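Long-range contacts in botulinum neurotoxin type G (PDB 3MPP), which binds the surface of host nerve cells through this receptor-binding domain, part of the toxin chain that delivers the protease light chain into the cytosol: residues 27-32 against 43-48; 48-53 against 182-187. The protein carries 4 engineered substitutions. One frame throughout, in Å; residues are numbered along the deposited sequence. Where two conformers were deposited one is given.

How the interactions relate
Both contacts lie in the N-terminal half of the receptor-binding domain, and the chain makes them one after the other. Past strand 23-26 it runs through residues 27-32, out along strand 30-33 and back along strand 39-43; interaction 1 then closes this short excursion by setting 43-48 against 27-32. Ser48 belongs to both contacts. From it the chain enters strand 50-53, and interaction 2 joins that strand to 182-187, closing a far longer loop of well over a hundred residues. Their centres are about 9 Å apart. Gly27 N and Asn49 O, 2.8 Å apart in a probable hydrogen bond, link them directly, so the turn region is tied to the sheet holding 50-53 and 181-187.

Interaction 1 (27-32 against 43-48)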
loop_
_atom_site.group_PDB
_atom_site.type_symbol
_atom_site.label_atom_id
_atom_site.label_comp_id
_atom_site.label_asym_id
_atom_site.label_seq_id
_atom_site.Cartn_x
_atom_site.Cartn_y
_atom_site.Cartn_z
ATOM N N GLY A 27 17.576 18.135 5.871
ATOM C CA GLY A 27 17.299 18.769 7.144
ATOM C C GLY A 27 17.340 17.763 8.270
ATOM O O GLY A 27 17.387 16.561 8.031
ATOM N N SER A 28 17.289 18.257 9.500
ATOM C CA SER A 28 17.376 17.399 10.675
ATOM C C SER A 28 16.043 16.747 11.065
ATOM O O SER A 28 16.024 15.860 11.916
ATOM C CB SER A 28 17.905 18.204 11.860
ATOM O OG SER A 28 17.036 19.281 12.164
ATOM N N ASP A 29 14.940 17.190 10.455
ATOM C CA ASP A 29 13.608 16.685 10.811
ATOM C C ASP A 29 13.025 15.770 9.725
ATOM O O ASP A 29 11.806 15.702 9.544
ATOM C CB ASP A 29 12.648 17.848 11.130
ATOM C CG ASP A 29 11.321 17.381 11.755
ATOM O OD1 ASP A 29 11.323 16.443 12.583
ATOM O OD2 ASP A 29 10.273 17.972 11.414
ATOM N N VAL A 30 13.897 15.061 9.011
ATOM C CA VAL A 30 13.459 14.051 8.049
ATOM C C VAL A 30 13.693 12.656 8.630
ATOM O O VAL A 30 14.727 12.392 9.230
ATOM C CB VAL A 30 14.198 14.164 6.696
ATOM C CG1 VAL A 30 13.739 13.058 5.743
ATOM C CG2 VAL A 30 13.972 15.540 6.061
ATOM N N ILE A 31 12.716 11.772 8.472
ATOM C CA ILE A 31 12.864 10.395 8.925
ATOM C C ILE A 31 13.102 9.479 7.727
ATOM O O ILE A 31 12.451 9.590 6.689
ATOM C CB ILE A 31 11.632 9.910 9.728
ATOM C CG1 ILE A 31 11.544 10.629 11.075
ATOM C CG2 ILE A 31 11.718 8.408 9.992
ATOM C CD1 ILE A 31 11.116 12.062 10.979
ATOM N N PHE A 32 14.049 8.571 7.876
ATOM C CA PHE A 32 14.381 7.647 6.812
ATOM C C PHE A 32 14.193 6.236 7.329
ATOM O O PHE A 32 14.274 5.990 8.528
ATOM C CB PHE A 32 15.844 7.801 6.389
ATOM C CG PHE A 32 16.152 9.091 5.674
ATOM C CD1 PHE A 32 15.904 9.219 4.321
ATOM C CD2 PHE A 32 16.724 10.158 6.355
ATOM C CE1 PHE A 32 16.194 10.394 3.656
ATOM C CE2 PHE A 32 17.031 11.337 5.698
ATOM C CZ PHE A 32 16.764 11.459 4.346
ATOM N N ASN A 43 7.850 15.804 7.558
ATOM C CA ASN A 43 6.982 16.343 8.602
ATOM C C ASN A 43 6.703 17.812 8.304
ATOM O O ASN A 43 7.281 18.380 7.373
ATOM C CB ASN A 43 7.662 16.216 9.975
ATOM C CG ASN A 43 7.979 14.765 10.350
ATOM O OD1 ASN A 43 9.116 14.423 10.704
ATOM N ND2 ASN A 43 6.980 13.911 10.268
ATOM N N ASN A 44 5.826 18.436 9.090
ATOM C CA ASN A 44 5.447 19.813 8.813
ATOM C C ASN A 44 6.339 20.803 9.549
ATOM O O ASN A 44 5.924 21.418 10.526
ATOM C CB ASN A 44 3.976 20.082 9.147
ATOM C CG ASN A 44 3.484 21.391 8.536
ATOM O OD1 ASN A 44 4.244 22.090 7.860
ATOM N ND2 ASN A 44 2.221 21.727 8.768
ATOM N N SER A 45 7.568 20.939 9.069
ATOM C CA SER A 45 8.543 21.839 9.670
ATOM C C SER A 45 9.560 22.273 8.619
ATOM O O SER A 45 9.857 21.519 7.683
ATOM C CB SER A 45 9.258 21.141 10.836
ATOM O OG SER A 45 10.545 21.691 11.071
ATOM N N GLU A 46 10.108 23.467 8.784
ATOM C CA GLU A 46 11.134 23.957 7.875
ATOM C C GLU A 46 12.369 23.070 7.924
ATOM O O GLU A 46 13.141 23.027 6.973
ATOM C CB GLU A 46 11.526 25.390 8.239
ATOM C CG GLU A 46 10.429 26.376 7.963
ATOM C CD GLU A 46 10.865 27.809 8.197
ATOM O OE1 GLU A 46 11.986 28.030 8.716
ATOM O OE2 GLU A 46 10.071 28.705 7.861
ATOM N N ASN A 47 12.564 22.366 9.034
ATOM C CA ASN A 47 13.737 21.497 9.153
ATOM C C ASN A 47 13.528 20.102 8.605
ATOM O O ASN A 47 14.445 19.265 8.597
ATOM C CB ASN A 47 14.247 21.477 10.583
ATOM C CG ASN A 47 14.993 22.754 10.927
ATOM O OD1 ASN A 47 15.981 23.096 10.270
ATOM N ND2 ASN A 47 14.507 23.483 11.926
ATOM N N SER A 48 12.316 19.861 8.124
ATOM C CA SER A 48 11.996 18.589 7.499
ATOM C C SER A 48 12.035 18.800 5.995
ATOM O O SER A 48 11.005 19.036 5.357
ATOM C CB SER A 48 10.600 18.108 7.913
ATOM O OG SER A 48 10.411 16.760 7.487
HETATM O O HOH W 1 17.843 21.169 9.457
#
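Ser48 OG is held from two sides: it donates to Asp29 O at 2.7 Å across the contact and accepts from Asn43 N, also at 2.7 Å, within its own segment. With OG anti to the backbone N of Ser48 (chi1 -170°), the hydroxyl reaches between the two backbones and bridges them. It meets the Asp29 carbonyl from above the carbonyl plane, about 50° out of it. One residue earlier a backbone bond runs the other way, from Asp29 N to Asn47 O at 2.8 Å. Asp29 is thus gripped through both its N and its O by the end of the 45-48 turn.

That turn is type I, closed by Ser48 N to Ser45 O, and Ser45 OG accepts from Asn47 N to make an ST turn over its first three residues. The Asp29 side chain lies over it: CB packs on Asn47 CB, while OD2 comes down beside Ser45 CB at 3.4 Å and also rests near the CB atoms of Asn43 and Ser48. CG of Asp29 is anti to its N (chi1 -170°), which carries the carboxylate away from the 27-28 end and across the Asn43 side chain at roughly a right angle. At the outer end a water accepts from Ser28 N and donates to Asn47 OD1 at 2.8 Å, spanning the exposed side. Gly27 CA sits 3.2 Å from Asn47 O in a CA-H...O contact. Val30 CG2 packs against the Ser48 backbone, 3.8 Å from its C.

The contact lies at the surface, at the end of the antiparallel pair 30-33 and 39-43 where 30-33 begins and 39-43 finishes: Val30 touches Phe40, Ile31 reaches Lys41 and Trp197, and Asn43 rests on Phe195 of strand 195-204.

Interaction 2 (48-53 against 182-187); sequences SNITAH and IDFKLI
Ile50 and Phe184 face each other as an antiparallel hydrogen-bonded pair, with Ile50 N to Phe184 O at 2.9 Å and Phe184 N to Ile50 O at 2.7 Å, the latter almost straight at 172°. Ala52 and Ile182 repeat the pattern two residues on, and the two short strands run nearly antiparallel at 174°.

The side chains of these four residues share one buried face, where the packing is close. CB of Ile50 meets CB of Phe184 at 4.0 Å, and Ala52 CB approaches Ile182 CB at 4.2 Å. With CG anti to the carbonyl carbon of Phe184 (chi1 -61°), the ring stands next to strand 50-53, and its turn about CB-CG brings the CD2 edge to Ile50 O, which lies in the ring plane. Leu5, Leu7, Phe40, Leu42 and Phe201 meet this face from the other sheet.

The opposite face is polar and looser. Thr51 and Asp183, a non-hydrogen-bonded pair, lie side by side; Thr51 OG1 donates to Asp183 OD1 at 2.9 Å, from well above the carboxylate plane. Farther along, the aliphatic stem of Lys185, fully extended, brushes Asn49 CB with its CG at 4.1 Å. There the strands part, and a water bridges Ser48 O and Leu186 N.

An apolar face turned to a second sheet and a polar face turned outward are what a strand pair in a beta sandwich has, here the lectin-like jelly roll of the clostridial neurotoxin N-terminal receptor-binding subdomain.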
loop_
_atom_site.group_PDB
_atom_site.type_symbol
_atom_site.label_atom_id
_atom_site.label_comp_id
_atom_site.label_asym_id
_atom_site.label_seq_id
_atom_site.Cartn_x
_atom_site.Cartn_y
_atom_site.Cartn_z
ATOM N N SER A 48 12.316 19.861 8.124
ATOM C CA SER A 48 11.996 18.589 7.499
ATOM C C SER A 48 12.035 18.800 5.995
ATOM O O SER A 48 11.005 19.036 5.357
ATOM C CB SER A 48 10.600 18.108 7.913
ATOM O OG SER A 48 10.411 16.760 7.487
ATOM N N ASN A 49 13.229 18.757 5.426
ATOM C CA ASN A 49 13.365 19.060 4.012
ATOM C C ASN A 49 14.535 18.328 3.376
ATOM O O ASN A 49 15.480 17.930 4.056
ATOM C CB ASN A 49 13.526 20.561 3.808
ATOM C CG ASN A 49 14.905 21.050 4.213
ATOM O OD1 ASN A 49 15.192 21.221 5.397
ATOM N ND2 ASN A 49 15.773 21.253 3.228
ATOM N N ILE A 50 14.447 18.148 2.064
ATOM C CA ILE A 50 15.537 17.612 1.264
ATOM C C ILE A 50 15.635 18.479 0.037
ATOM O O ILE A 50 14.617 18.795 -0.588
ATOM C CB ILE A 50 15.245 16.186 0.781
ATOM C CG1 ILE A 50 15.083 15.231 1.966
ATOM C CG2 ILE A 50 16.347 15.695 -0.174
ATOM C CD1 ILE A 50 14.626 13.847 1.558
ATOM N N THR A 51 16.850 18.885 -0.301
ATOM C CA THR A 51 17.083 19.577 -1.557
ATOM C C THR A 51 17.996 18.715 -2.423
ATOM O O THR A 51 19.055 18.269 -1.979
ATOM C CB THR A 51 17.712 20.972 -1.344
ATOM O OG1 THR A 51 16.788 21.816 -0.646
ATOM C CG2 THR A 51 18.043 21.615 -2.677
ATOM N N ALA A 52 17.558 18.441 -3.644
ATOM C CA ALA A 52 18.433 17.811 -4.623
ATOM C C ALA A 52 19.097 18.915 -5.431
ATOM O O ALA A 52 18.429 19.639 -6.170
ATOM C CB ALA A 52 17.650 16.880 -5.527
ATOM N N HIS A 53 20.404 19.073 -5.251
ATOM C CA HIS A 53 21.167 20.061 -6.007
ATOM C C HIS A 53 21.759 19.390 -7.239
ATOM O O HIS A 53 22.647 18.542 -7.129
ATOM C CB HIS A 53 22.286 20.674 -5.159
ATOM C CG HIS A 53 21.801 21.552 -4.044
ATOM N ND1 HIS A 53 21.593 22.906 -4.197
ATOM C CD2 HIS A 53 21.506 21.271 -2.752
ATOM C CE1 HIS A 53 21.181 23.421 -3.052
ATOM N NE2 HIS A 53 21.121 22.449 -2.158
ATOM N N ILE A 182 15.613 20.737 -6.639
ATOM C CA ILE A 182 14.308 20.168 -6.352
ATOM C C ILE A 182 14.149 20.122 -4.843
ATOM O O ILE A 182 14.943 19.483 -4.149
ATOM C CB ILE A 182 14.144 18.762 -6.944
ATOM C CG1 ILE A 182 14.249 18.831 -8.473
ATOM C CG2 ILE A 182 12.804 18.143 -6.488
ATOM C CD1 ILE A 182 14.244 17.490 -9.164
ATOM N N ASP A 183 13.137 20.818 -4.334
ATOM C CA ASP A 183 12.892 20.857 -2.897
ATOM C C ASP A 183 11.777 19.909 -2.496
ATOM O O ASP A 183 10.653 20.009 -2.992
ATOM C CB ASP A 183 12.516 22.258 -2.438
ATOM C CG ASP A 183 13.708 23.194 -2.368
ATOM O OD1 ASP A 183 14.847 22.747 -2.633
ATOM O OD2 ASP A 183 13.495 24.382 -2.045
ATOM N N PHE A 184 12.099 19.010 -1.573
ATOM C CA PHE A 184 11.109 18.133 -0.959
ATOM C C PHE A 184 10.798 18.710 0.405
ATOM O O PHE A 184 11.668 18.741 1.294
ATOM C CB PHE A 184 11.660 16.719 -0.841
ATOM C CG PHE A 184 12.003 16.100 -2.164
ATOM C CD1 PHE A 184 11.171 15.155 -2.737
ATOM C CD2 PHE A 184 13.153 16.475 -2.840
ATOM C CE1 PHE A 184 11.483 14.581 -3.960
ATOM C CE2 PHE A 184 13.476 15.904 -4.071
ATOM C CZ PHE A 184 12.637 14.960 -4.629
ATOM N N LYS A 185 9.571 19.200 0.562
ATOM C CA LYS A 185 9.215 19.985 1.736
ATOM C C LYS A 185 7.740 20.358 1.691
ATOM O O LYS A 185 7.216 20.652 0.628
ATOM C CB LYS A 185 10.063 21.265 1.740
ATOM C CG LYS A 185 9.879 22.164 2.927
ATOM C CD LYS A 185 10.683 23.450 2.733
ATOM C CE LYS A 185 10.743 24.273 4.012
ATOM N NZ LYS A 185 11.781 25.339 3.924
ATOM N N LEU A 186 7.074 20.342 2.842
ATOM C CA LEU A 186 5.689 20.804 2.926
ATOM C C LEU A 186 5.641 22.326 2.913
ATOM O O LEU A 186 6.214 22.964 3.787
ATOM C CB LEU A 186 5.016 20.291 4.204
ATOM C CG LEU A 186 4.415 18.872 4.188
ATOM C CD1 LEU A 186 5.390 17.822 3.658
ATOM C CD2 LEU A 186 3.923 18.492 5.594
ATOM N N ILE A 187 4.956 22.902 1.926
ATOM C CA ILE A 187 4.779 24.356 1.863
ATOM C C ILE A 187 3.311 24.732 1.991
ATOM O O ILE A 187 2.477 24.236 1.225
ATOM C CB ILE A 187 5.290 24.945 0.521
ATOM C CG1 ILE A 187 6.679 24.395 0.159
ATOM C CG2 ILE A 187 5.281 26.482 0.568
ATOM C CD1 ILE A 187 7.739 24.666 1.198
HETATM O O HOH W 2 8.485 19.797 5.354
#